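Side-chain contact in putative lipoprotein (PDB 3BDU), which is of unknown function but is probably a membrane-attached lipoprotein with a small all-beta DUF903 domain, probably SH3-like: residues Ile30-Thr33 against Gln39-Ile42. Sequence-based numbering, arbitrary orientation.
Sequences ISYT and QQQI
Over one face of the Tyr-32 ring lies CB of Gln-40, a CH-pi contact 3.8 Å from the ring centroid and offset toward the hydroxyl-bearing carbon, CZ; CG2 of Ile-42 meets CE1 of Tyr-32 obliquely at 4.0 Å. With chi1 of 65°, Tyr-32 holds CG between its own N and C, and the ring leans across the neighbouring strand. A long aromatic suits this place: the ring stays buried while its hydroxyl is hydrogen-bonded to a water, which donates to Gln-41 O. Beside it, CB of branched Ile-30 meets CG2 of Ile-42 at 3.9 Å. Four backbone hydrogen bonds tie the antiparallel beta hairpin, Gln-40 N to Tyr-32 O almost straight at 179°. On the opposite face of the sheet, small Ser-31 leaves room for bent Gln-41, whose OE1 and NE2 are hydrogen-bonded to Thr-27 OG1 and Asp-24 OD2; a second water links Ser-31 OG to Gln-40 O. Within this chain strand 30-33 lies between 22-23 and 39-42; Tyr-32 and the isoleucines pack on strands 4-9, 14-18 and 47-52, consistent with a small SH3-like barrel, and Gln-40 to Ile-42 pair antiparallel with a strand of a second subunit, extending the sheet.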
loop_
_atom_site.group_PDB
_atom_site.type_symbol
_atom_site.label_atom_id
_atom_site.label_comp_id
_atom_site.label_asym_id
_atom_site.label_seq_id
_atom_site.Cartn_x
_atom_site.Cartn_y
_atom_site.Cartn_z
ATOM N N ILE A 30 5.974 8.119 11.116
ATOM C CA ILE A 30 7.352 8.508 11.399
ATOM C C ILE A 30 7.352 9.347 12.667
ATOM O O ILE A 30 6.663 10.358 12.749
ATOM C CB ILE A 30 7.945 9.316 10.237
ATOM C CG1 ILE A 30 8.074 8.411 9.010
ATOM C CG2 ILE A 30 9.304 9.895 10.631
ATOM C CD1 ILE A 30 8.546 9.137 7.780
ATOM N N SER A 31 8.131 8.911 13.649
ATOM C CA SER A 31 8.214 9.573 14.942
ATOM C C SER A 31 9.505 10.365 15.092
ATOM O O SER A 31 10.559 9.940 14.616
ATOM C CB SER A 31 8.103 8.505 16.047
ATOM O OG SER A 31 8.526 8.992 17.306
ATOM N N TYR A 32 9.416 11.527 15.733
ATOM C CA TYR A 32 10.593 12.371 15.948
ATOM C C TYR A 32 10.361 13.371 17.071
ATOM O O TYR A 32 9.261 13.474 17.605
ATOM C CB TYR A 32 10.954 13.154 14.670
ATOM C CG TYR A 32 9.923 14.176 14.231
ATOM C CD1 TYR A 32 8.758 13.785 13.573
ATOM C CD2 TYR A 32 10.103 15.537 14.489
ATOM C CE1 TYR A 32 7.796 14.714 13.182
ATOM C CE2 TYR A 32 9.141 16.481 14.105
ATOM C CZ TYR A 32 7.990 16.060 13.452
ATOM O OH TYR A 32 7.025 16.972 13.085
ATOM N N THR A 33 11.412 14.109 17.417
ATOM C CA THR A 33 11.341 15.140 18.447
ATOM C C THR A 33 11.690 16.445 17.739
ATOM O O THR A 33 12.698 16.517 17.037
ATOM C CB THR A 33 12.374 14.889 19.564
ATOM O OG1 THR A 33 12.195 13.570 20.093
ATOM C CG2 THR A 33 12.199 15.904 20.693
ATOM N N GLN A 39 7.502 15.580 21.277
ATOM C CA GLN A 39 7.454 14.360 20.484
ATOM C C GLN A 39 6.322 14.489 19.476
ATOM O O GLN A 39 5.185 14.794 19.841
ATOM C CB GLN A 39 7.223 13.145 21.384
ATOM C CG GLN A 39 8.393 12.850 22.314
ATOM C CD GLN A 39 8.259 11.510 23.017
ATOM O OE1 GLN A 39 7.483 11.362 23.961
ATOM N NE2 GLN A 39 9.009 10.517 22.542
ATOM N N GLN A 40 6.649 14.254 18.211
ATOM C CA GLN A 40 5.692 14.367 17.114
ATOM C C GLN A 40 5.713 13.112 16.248
ATOM O O GLN A 40 6.688 12.361 16.255
ATOM C CB GLN A 40 6.067 15.560 16.228
ATOM C CG GLN A 40 6.342 16.848 16.982
ATOM C CD GLN A 40 5.114 17.713 17.123
ATOM O OE1 GLN A 40 5.126 18.719 17.830
ATOM N NE2 GLN A 40 4.045 17.333 16.439
ATOM N N GLN A 41 4.631 12.906 15.504
ATOM C CA GLN A 41 4.515 11.788 14.578
ATOM C C GLN A 41 3.904 12.362 13.312
ATOM O O GLN A 41 3.053 13.248 13.374
ATOM C CB GLN A 41 3.605 10.692 15.132
ATOM C CG GLN A 41 4.033 10.135 16.487
ATOM C CD GLN A 41 4.226 8.629 16.458
ATOM O OE1 GLN A 41 3.951 7.980 15.449
ATOM N NE2 GLN A 41 4.697 8.064 17.571
ATOM N N ILE A 42 4.344 11.867 12.162
ATOM C CA ILE A 42 3.825 12.350 10.894
ATOM C C ILE A 42 3.630 11.177 9.940
ATOM O O ILE A 42 4.479 10.287 9.862
ATOM C CB ILE A 42 4.789 13.393 10.271
ATOM C CG1 ILE A 42 4.237 13.882 8.935
ATOM C CG2 ILE A 42 6.184 12.779 10.082
ATOM C CD1 ILE A 42 5.048 15.014 8.334
HETATM O O HOH W 1 7.583 11.031 18.598
HETATM O O HOH W 2 4.242 16.218 12.961
HETATM O O HOH W 3 10.299 11.412 19.539
#